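Local structure of conjugal transfer protein (Escherichia coli, 5I97) at residues 20-23 and 24-27; 29-32 and 33-37; 138-141 and 142-145. The protein is a VirB8-family component of the pKM101 conjugation machinery, probably helping to assemble the inner-membrane part of its type IV secretion channel. One frame throughout, in Å; residues are numbered along the deposited sequence.

Overall arrangement
All three contacts are local, joining neighbours along the chain of what is probably the periplasmic, NTF2-like domain of this VirB8 relative. Contacts 1 and 3 are surface features, each centred about 18 Å from the chain's centre, whereas contact 2 is partly buried, its centre about 9 Å from that point. Contacts 1 and 2 serve the same element: 20-27 leads into helix 27-42, on which 29-37 lies, and D30 of contact 2 receives S24 and Y25 of contact 1. Contact 3 begins the short helix 141-144. The chemistry follows the place: polar turns and caps at the helix starts, aromatic and aliphatic packing beside the sheet.

Contact 1: 20-23 and 24-27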
ATOM      1  N   ARG A  20      16.548  19.588  24.965  1.00 48.01           N
ATOM      2  CA  ARG A  20      17.436  19.207  26.064  1.00 35.67           C
ATOM      3  C   ARG A  20      18.457  18.143  25.662  1.00 35.17           C
ATOM      4  O   ARG A  20      18.143  17.204  24.931  1.00 34.24           O
ATOM      5  CB  ARG A  20      16.598  18.717  27.259  1.00 36.17           C
ATOM      6  CG  ARG A  20      17.353  18.559  28.593  1.00 37.26           C
ATOM      7  CD  ARG A  20      16.372  18.298  29.750  1.00 37.91           C
ATOM      8  NE  ARG A  20      17.034  18.025  31.025  1.00 38.99           N
ATOM      9  CZ  ARG A  20      17.329  16.809  31.479  1.00 39.00           C
ATOM     10  NH1 ARG A  20      17.006  15.735  30.774  1.00 37.99           N
ATOM     11  NH2 ARG A  20      17.935  16.664  32.650  1.00 40.11           N
ATOM     12  N   ASP A  21      19.672  18.272  26.176  1.00 35.86           N
ATOM     13  CA  ASP A  21      20.703  17.271  25.953  1.00 35.61           C
ATOM     14  C   ASP A  21      20.454  16.044  26.808  1.00 35.74           C
ATOM     15  O   ASP A  21      20.682  16.047  28.016  1.00 36.70           O
ATOM     16  CB  ASP A  21      22.093  17.813  26.261  1.00 36.43           C
ATOM     17  CG  ASP A  21      22.507  18.912  25.323  1.00 36.35           C
ATOM     18  OD1 ASP A  21      21.872  19.026  24.255  1.00 35.50           O
ATOM     19  OD2 ASP A  21      23.459  19.656  25.653  1.00 38.56           O
ATOM     20  N   GLN A  22      19.971  15.003  26.146  1.00 34.82           N
ATOM     21  CA  GLN A  22      19.710  13.671  26.708  1.00 34.81           C
ATOM     22  C   GLN A  22      20.100  12.507  25.842  1.00 34.03           C
ATOM     23  O   GLN A  22      19.823  12.492  24.656  1.00 33.13           O
ATOM     24  CB  GLN A  22      18.222  13.465  26.968  1.00 34.58           C
ATOM     25  CG  GLN A  22      17.613  13.630  28.282  1.00 35.49           C
ATOM     26  CD  GLN A  22      16.210  14.124  28.134  1.00 35.23           C
ATOM     27  OE1 GLN A  22      15.901  14.718  27.141  1.00 40.67           O
ATOM     28  NE2 GLN A  22      15.310  13.663  28.991  1.00 45.83           N
ATOM     29  N   THR A  23      20.649  11.484  26.469  1.00 34.45           N
ATOM     30  CA  THR A  23      20.883  10.241  25.784  1.00 33.84           C
ATOM     31  C   THR A  23      19.570   9.513  25.480  1.00 33.14           C
ATOM     32  O   THR A  23      19.368   9.064  24.355  1.00 32.25           O
ATOM     33  CB  THR A  23      21.801   9.343  26.594  1.00 34.63           C
ATOM     34  OG1 THR A  23      23.066   9.992  26.749  1.00 35.25           O
ATOM     35  CG2 THR A  23      22.010   8.023  25.876  1.00 34.07           C
ATOM     36  N   SER A  24      18.665   9.440  26.455  1.00 33.59           N
ATOM     37  CA  SER A  24      17.422   8.699  26.258  1.00 33.06           C
ATOM     38  C   SER A  24      16.193   9.438  26.750  1.00 33.25           C
ATOM     39  O   SER A  24      16.282  10.364  27.541  1.00 34.00           O
ATOM     40  CB  SER A  24      17.496   7.333  26.944  1.00 33.50           C
ATOM     41  OG  SER A  24      16.225   6.712  26.964  1.00 33.20           O
ATOM     42  N   TYR A  25      15.043   8.996  26.271  1.00 32.62           N
ATOM     43  CA  TYR A  25      13.750   9.518  26.680  1.00 32.79           C
ATOM     44  C   TYR A  25      12.837   8.391  27.130  1.00 32.89           C
ATOM     45  O   TYR A  25      11.633   8.579  27.250  1.00 32.88           O
ATOM     46  CB  TYR A  25      13.077  10.274  25.539  1.00 31.96           C
ATOM     47  CG  TYR A  25      13.224  11.767  25.587  1.00 32.29           C
ATOM     48  CD1 TYR A  25      12.414  12.538  26.416  1.00 32.99           C
ATOM     49  CD2 TYR A  25      14.165  12.417  24.803  1.00 32.00           C
ATOM     50  CE1 TYR A  25      12.545  13.912  26.464  1.00 33.39           C
ATOM     51  CE2 TYR A  25      14.300  13.790  24.840  1.00 32.39           C
ATOM     52  CZ  TYR A  25      13.484  14.534  25.671  1.00 33.09           C
ATOM     53  OH  TYR A  25      13.623  15.905  25.716  1.00 33.57           O
ATOM     54  N   GLY A  26      13.393   7.209  27.336  1.00 33.03           N
ATOM     55  CA  GLY A  26      12.549   6.088  27.678  1.00 33.14           C
ATOM     56  C   GLY A  26      12.299   5.184  26.483  1.00 32.14           C
ATOM     57  O   GLY A  26      12.462   5.592  25.322  1.00 31.28           O
ATOM     58  N   ASP A  27      11.908   3.951  26.776  1.00 32.34           N
ATOM     59  CA  ASP A  27      11.744   2.932  25.757  1.00 31.57           C
ATOM     60  C   ASP A  27      10.823   3.339  24.614  1.00 30.59           C
ATOM     61  O   ASP A  27      11.200   3.241  23.452  1.00 29.80           O
ATOM     62  CB  ASP A  27      11.199   1.650  26.376  1.00 32.09           C
ATOM     63  CG  ASP A  27      12.274   0.799  26.985  1.00 32.81           C
ATOM     64  OD1 ASP A  27      13.441   1.232  26.991  1.00 32.94           O
ATOM     65  OD2 ASP A  27      11.953  -0.305  27.469  1.00 37.04           O
TER
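Q22 and Y25 meet through first torsions that both stand at -99°, away from the staggered positions; with the chain turned about CB-CG (chi2 148°), Q22 then carries its amide over one face of the Y25 ring. The side chains cross at about a right angle. Q22 CD sits 3.7 Å from Y25 CZ, nearer the hydroxyl end of the ring than its centre, and the amide plane is turned 64° from the ring. The amide oxygen is modelled too close to the ring for its exact place to be trusted, so the approach is better judged from CD. Lower on the same chain, Q22 CG packs at 3.6 Å against the carbonyl O of S24, while R20 CB comes only to 4.4 Å from Y25 OH.

The ring also meets Y134 edge to face, and Q22 is tied to Y134 through backbone hydrogen bonds, so both partners lean on strand 124-134. With an alanine in place of Y25, the Q22 amide would probably lose the surface that limits its turning, and Y134 its aromatic neighbour. One residue earlier, S24 OG accepts a nearly straight bond from G26 N, at 2.9 Å. The same hydroxyl is hydrogen-bonded to D30, whose carboxylate also takes Y25 N, fastening the turn to the first part of helix 27-42. G26 has backbone angles at which a CB would press on the preceding carbonyl oxygen. It occupies the N-cap position, and the turn that delivers the chain to it is an ST turn.

Contact 2: 29-32 and 33-37; sequences IDKF and WLTQY
F32 and W33, adjacent on helix 27-42, form a tight aromatic pair, although F32 is itself exposed. A first torsion of 170° swings the F32 ring away from its own N and across W33 edge to face: centroids are 4.8 Å apart, planes at 71°, and F32 CD2 lies over the indole. A face of F32 in turn receives Q36 CG in a CH-pi contact, 3.7 Å from the ring centroid, and the Q36 amide lies almost parallel to the ring. I29 runs beside W33, its CG2 3.5 Å from NE1. The buried side, toward the sheet, belongs to D30 and L34: L34 CG closes to 3.3 Å from D30 O, and the leucine reaches M130, Y132 and L97.

The K31 side chain is the loose part. Exposed and stretched straight out, it comes near that of T35 only at K31 CG and T35 CG2, 4.2 Å apart. T35 itself rests on I92 and V95 of strand 86-98; its OG1 lies 2.7 Å from K31 O and 3.0 Å from F32 O, so its single proton may serve either carbonyl. Beneath run the i to i+4 backbone hydrogen bonds of an alpha helix, here laid with its inner side against the antiparallel sheet of an NTF2-like VirB8 domain.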
ATOM      1  N   ILE A  29       9.443   6.217  23.549  1.00 29.75           N
ATOM      2  CA  ILE A  29       9.794   7.390  22.772  1.00 29.33           C
ATOM      3  C   ILE A  29      11.044   7.155  21.933  1.00 28.86           C
ATOM      4  O   ILE A  29      11.076   7.525  20.760  1.00 28.16           O
ATOM      5  CB  ILE A  29       9.999   8.610  23.675  1.00 30.10           C
ATOM      6  CG1 ILE A  29       8.722   8.905  24.462  1.00 30.64           C
ATOM      7  CG2 ILE A  29      10.424   9.808  22.848  1.00 29.75           C
ATOM      8  CD1 ILE A  29       8.849  10.061  25.442  1.00 31.54           C
ATOM      9  N   ASP A  30      12.066   6.551  22.535  1.00 29.31           N
ATOM     10  CA  ASP A  30      13.290   6.202  21.823  1.00 29.01           C
ATOM     11  C   ASP A  30      12.966   5.321  20.617  1.00 28.17           C
ATOM     12  O   ASP A  30      13.439   5.566  19.517  1.00 27.62           O
ATOM     13  CB  ASP A  30      14.269   5.465  22.727  1.00 29.73           C
ATOM     14  CG  ASP A  30      14.972   6.375  23.696  1.00 30.54           C
ATOM     15  OD1 ASP A  30      14.590   7.553  23.791  1.00 30.61           O
ATOM     16  OD2 ASP A  30      15.910   5.902  24.368  1.00 31.19           O
ATOM     17  N   LYS A  31      12.153   4.295  20.853  1.00 28.18           N
ATOM     18  CA  LYS A  31      11.784   3.358  19.813  1.00 27.52           C
ATOM     19  C   LYS A  31      11.047   4.079  18.689  1.00 26.77           C
ATOM     20  O   LYS A  31      11.214   3.748  17.523  1.00 26.16           O
ATOM     21  CB  LYS A  31      10.932   2.226  20.396  1.00 27.80           C
ATOM     22  CG  LYS A  31      10.395   1.248  19.368  1.00 30.73           C
ATOM     23  CD  LYS A  31       9.410   0.262  19.980  1.00 37.34           C
ATOM     24  CE  LYS A  31       8.793  -0.635  18.911  1.00 39.12           C
ATOM     25  NZ  LYS A  31       7.794  -1.577  19.491  1.00 43.60           N
ATOM     26  N   PHE A  32      10.265   5.094  19.032  1.00 26.90           N
ATOM     27  CA  PHE A  32       9.541   5.835  18.010  1.00 26.31           C
ATOM     28  C   PHE A  32      10.477   6.529  17.029  1.00 25.94           C
ATOM     29  O   PHE A  32      10.347   6.351  15.825  1.00 26.42           O
ATOM     30  CB  PHE A  32       8.617   6.880  18.624  1.00 26.67           C
ATOM     31  CG  PHE A  32       8.033   7.822  17.606  1.00 26.22           C
ATOM     32  CD1 PHE A  32       7.078   7.384  16.703  1.00 25.67           C
ATOM     33  CD2 PHE A  32       8.483   9.132  17.514  1.00 26.39           C
ATOM     34  CE1 PHE A  32       6.556   8.240  15.756  1.00 25.33           C
ATOM     35  CE2 PHE A  32       7.972   9.994  16.562  1.00 26.07           C
ATOM     36  CZ  PHE A  32       7.005   9.550  15.683  1.00 25.54           C
ATOM     37  N   TRP A  33      11.404   7.330  17.544  1.00 26.39           N
ATOM     38  CA  TRP A  33      12.317   8.077  16.693  1.00 26.18           C
ATOM     39  C   TRP A  33      13.262   7.150  15.947  1.00 25.87           C
ATOM     40  O   TRP A  33      13.560   7.382  14.784  1.00 25.44           O
ATOM     41  CB  TRP A  33      13.123   9.097  17.508  1.00 26.84           C
ATOM     42  CG  TRP A  33      12.256  10.105  18.171  1.00 27.23           C
ATOM     43  CD1 TRP A  33      11.990  10.200  19.501  1.00 27.93           C
ATOM     44  CD2 TRP A  33      11.525  11.165  17.537  1.00 27.04           C
ATOM     45  NE1 TRP A  33      11.138  11.246  19.735  1.00 28.18           N
ATOM     46  CE2 TRP A  33      10.838  11.857  18.545  1.00 27.66           C
ATOM     47  CE3 TRP A  33      11.387  11.593  16.214  1.00 26.50           C
ATOM     48  CZ2 TRP A  33      10.028  12.960  18.276  1.00 27.94           C
ATOM     49  CZ3 TRP A  33      10.581  12.682  15.949  1.00 26.60           C
ATOM     50  CH2 TRP A  33       9.915  13.354  16.972  1.00 27.22           C
ATOM     51  N   LEU A  34      13.709   6.088  16.601  1.00 26.17           N
ATOM     52  CA  LEU A  34      14.633   5.183  15.945  1.00 26.00           C
ATOM     53  C   LEU A  34      13.969   4.461  14.771  1.00 25.32           C
ATOM     54  O   LEU A  34      14.570   4.323  13.713  1.00 25.02           O
ATOM     55  CB  LEU A  34      15.191   4.178  16.935  1.00 26.58           C
ATOM     56  CG  LEU A  34      16.213   4.762  17.901  1.00 27.31           C
ATOM     57  CD1 LEU A  34      16.255   3.935  19.175  1.00 28.00           C
ATOM     58  CD2 LEU A  34      17.581   4.874  17.267  1.00 27.35           C
ATOM     59  N   THR A  35      12.731   4.010  14.956  1.00 25.16           N
ATOM     60  CA  THR A  35      12.034   3.331  13.884  1.00 24.59           C
ATOM     61  C   THR A  35      11.668   4.331  12.777  1.00 24.11           C
ATOM     62  O   THR A  35      11.699   3.985  11.604  1.00 23.68           O
ATOM     63  CB  THR A  35      10.766   2.568  14.378  1.00 24.62           C
ATOM     64  OG1 THR A  35       9.922   3.445  15.120  1.00 24.84           O
ATOM     65  CG2 THR A  35      11.145   1.391  15.253  1.00 25.12           C
ATOM     66  N   GLN A  36      11.315   5.557  13.156  1.00 24.26           N
ATOM     67  CA  GLN A  36      11.039   6.615  12.181  1.00 23.96           C
ATOM     68  C   GLN A  36      12.246   6.894  11.317  1.00 23.88           C
ATOM     69  O   GLN A  36      12.130   7.115  10.122  1.00 23.53           O
ATOM     70  CB  GLN A  36      10.642   7.916  12.882  1.00 24.33           C
ATOM     71  CG  GLN A  36       9.246   7.935  13.420  1.00 24.40           C
ATOM     72  CD  GLN A  36       8.236   7.947  12.319  1.00 23.92           C
ATOM     73  OE1 GLN A  36       7.493   6.993  12.145  1.00 23.68           O
ATOM     74  NE2 GLN A  36       8.188   9.043  11.571  1.00 26.14           N
ATOM     75  N   TYR A  37      13.409   6.876  11.940  1.00 24.29           N
ATOM     76  CA  TYR A  37      14.638   7.162  11.240  1.00 24.35           C
ATOM     77  C   TYR A  37      14.900   6.085  10.200  1.00 24.00           C
ATOM     78  O   TYR A  37      15.199   6.397   9.053  1.00 23.80           O
ATOM     79  CB  TYR A  37      15.799   7.275  12.218  1.00 24.95           C
ATOM     80  CG  TYR A  37      17.107   7.687  11.594  1.00 25.14           C
ATOM     81  CD1 TYR A  37      17.438   9.026  11.444  1.00 25.37           C
ATOM     82  CD2 TYR A  37      18.014   6.735  11.146  1.00 25.17           C
ATOM     83  CE1 TYR A  37      18.644   9.409  10.875  1.00 25.63           C
ATOM     84  CE2 TYR A  37      19.220   7.106  10.582  1.00 25.43           C
ATOM     85  CZ  TYR A  37      19.531   8.442  10.446  1.00 25.66           C
ATOM     86  OH  TYR A  37      20.728   8.802   9.880  1.00 25.99           O
TER

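Contact 3: 138-141 and 142-145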
ATOM      1  N   ALA A 138      20.053  25.091  18.287  1.00 46.64           N
ATOM      2  CA  ALA A 138      19.297  26.175  17.693  1.00 48.09           C
ATOM      3  C   ALA A 138      18.415  25.581  16.607  1.00 44.10           C
ATOM      4  O   ALA A 138      18.915  25.083  15.600  1.00 44.73           O
ATOM      5  CB  ALA A 138      20.225  27.238  17.126  1.00 52.12           C
ATOM      6  N   MET A 139      17.109  25.596  16.825  1.00 45.27           N
ATOM      7  CA  MET A 139      16.185  25.026  15.861  1.00 43.76           C
ATOM      8  C   MET A 139      15.136  26.031  15.402  1.00 40.82           C
ATOM      9  O   MET A 139      14.759  26.933  16.142  1.00 40.33           O
ATOM     10  CB  MET A 139      15.521  23.771  16.437  1.00 47.56           C
ATOM     11  CG  MET A 139      16.474  22.583  16.537  1.00 50.58           C
ATOM     12  SD  MET A 139      15.701  21.049  17.099  1.00 51.26           S
ATOM     13  CE  MET A 139      15.589  21.410  18.870  1.00 32.12           C
ATOM     14  N   ASN A 140      14.649  25.845  14.183  1.00 39.01           N
ATOM     15  CA  ASN A 140      13.636  26.719  13.611  1.00 41.69           C
ATOM     16  C   ASN A 140      12.297  26.002  13.618  1.00 39.37           C
ATOM     17  O   ASN A 140      12.217  24.845  14.031  1.00 43.28           O
ATOM     18  CB  ASN A 140      14.025  27.203  12.209  1.00 48.94           C
ATOM     19  CG  ASN A 140      13.983  26.109  11.162  1.00 51.78           C
ATOM     20  OD1 ASN A 140      12.947  25.495  10.911  1.00 57.38           O
ATOM     21  ND2 ASN A 140      15.117  25.887  10.516  1.00 51.64           N
ATOM     22  N   ALA A 141      11.248  26.699  13.197  1.00 41.98           N
ATOM     23  CA  ALA A 141       9.886  26.169  13.226  1.00 41.85           C
ATOM     24  C   ALA A 141       9.678  24.915  12.382  1.00 44.10           C
ATOM     25  O   ALA A 141       8.850  24.065  12.715  1.00 47.95           O
ATOM     26  CB  ALA A 141       8.914  27.247  12.773  1.00 38.85           C
ATOM     27  N   GLU A 142      10.421  24.803  11.291  1.00 44.03           N
ATOM     28  CA  GLU A 142      10.194  23.728  10.343  1.00 43.42           C
ATOM     29  C   GLU A 142      10.894  22.466  10.816  1.00 35.79           C
ATOM     30  O   GLU A 142      10.412  21.369  10.599  1.00 32.73           O
ATOM     31  CB  GLU A 142      10.699  24.158   8.970  1.00 52.84           C
ATOM     32  CG  GLU A 142       9.751  25.119   8.269  1.00 61.45           C
ATOM     33  CD  GLU A 142      10.149  25.420   6.843  1.00 66.25           C
ATOM     34  OE1 GLU A 142      11.307  25.132   6.474  1.00 67.08           O
ATOM     35  OE2 GLU A 142       9.332  26.027   6.118  1.00 68.61           O
ATOM     36  N   GLN A 143      12.030  22.642  11.482  1.00 33.83           N
ATOM     37  CA  GLN A 143      12.737  21.545  12.136  1.00 37.07           C
ATOM     38  C   GLN A 143      12.022  21.106  13.403  1.00 37.36           C
ATOM     39  O   GLN A 143      11.976  19.924  13.730  1.00 41.60           O
ATOM     40  CB  GLN A 143      14.145  21.977  12.502  1.00 40.98           C
ATOM     41  CG  GLN A 143      14.814  22.828  11.460  1.00 43.53           C
ATOM     42  CD  GLN A 143      16.162  23.307  11.927  1.00 47.61           C
ATOM     43  OE1 GLN A 143      16.272  23.951  12.963  1.00 47.54           O
ATOM     44  NE2 GLN A 143      17.208  22.973  11.173  1.00 50.12           N
ATOM     45  N   ARG A 144      11.515  22.090  14.141  1.00 38.00           N
ATOM     46  CA  ARG A 144      10.735  21.855  15.350  1.00 36.68           C
ATOM     47  C   ARG A 144       9.513  20.983  15.100  1.00 30.99           C
ATOM     48  O   ARG A 144       9.095  20.228  15.969  1.00 34.47           O
ATOM     49  CB  ARG A 144      10.318  23.185  15.973  1.00 47.24           C
ATOM     50  CG  ARG A 144      11.169  23.566  17.183  1.00 53.40           C
ATOM     51  CD  ARG A 144      11.062  25.050  17.506  1.00 60.21           C
ATOM     52  NE  ARG A 144       9.684  25.502  17.714  1.00 64.07           N
ATOM     53  CZ  ARG A 144       8.828  24.981  18.593  1.00 67.20           C
ATOM     54  NH1 ARG A 144       9.190  23.987  19.396  1.00 67.81           N
ATOM     55  NH2 ARG A 144       7.600  25.475  18.687  1.00 69.96           N
ATOM     56  N   TYR A 145       8.958  21.078  13.901  1.00 32.66           N
ATOM     57  CA  TYR A 145       7.750  20.353  13.535  1.00 35.04           C
ATOM     58  C   TYR A 145       8.097  18.951  13.045  1.00 39.69           C
ATOM     59  O   TYR A 145       7.218  18.145  12.772  1.00 51.15           O
ATOM     60  CB  TYR A 145       7.008  21.146  12.451  1.00 33.70           C
ATOM     61  CG  TYR A 145       5.708  20.581  11.897  1.00 31.13           C
ATOM     62  CD1 TYR A 145       4.489  20.833  12.517  1.00 33.37           C
ATOM     63  CD2 TYR A 145       5.698  19.852  10.715  1.00 27.95           C
ATOM     64  CE1 TYR A 145       3.294  20.345  11.984  1.00 31.23           C
ATOM     65  CE2 TYR A 145       4.516  19.358  10.185  1.00 29.68           C
ATOM     66  CZ  TYR A 145       3.319  19.611  10.817  1.00 32.18           C
ATOM     67  OH  TYR A 145       2.146  19.115  10.285  1.00 36.99           O
TER
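N140 and Q143 exchange hydrogen bonds between side chain and backbone in both directions. N140 OD1 is gripped by two amides of the first turn. E142 N lies 2.6 Å from N140 OD1, in the carbonyl plane, though its bond bends to 139° at the hydrogen. Q143 N comes from above that plane, 3.1 Å from N140 OD1, along a straighter bond. A first torsion of 70°, which sets CG between the backbone N and the carbonyl carbon, folds the N140 amide back over these donors. In return N140 N donates to Q143 OE1 at 2.8 Å, the glutamine reaching back on an extended chain.

This reciprocal pair is a capping box, with N140 as N-cap of helix 141-144, the short, largely exposed helix that follows strand 124-134 and its loop. The backbone contributes a second set of bonds: R144 N donates to N140 O at 2.8 Å, while the bond from Y145 N to A141 O is weak, in keeping with so short a helix.

Packing makes up the remainder. The two side-chain amides stack with planes 16° apart, although the chains that carry them cross at about a right angle. M139 CB rests 3.6 Å from Q143 OE1, the oxygen already engaged by the cap. R144 lays the start of its aliphatic chain along N140 O, with CB at 3.2 Å.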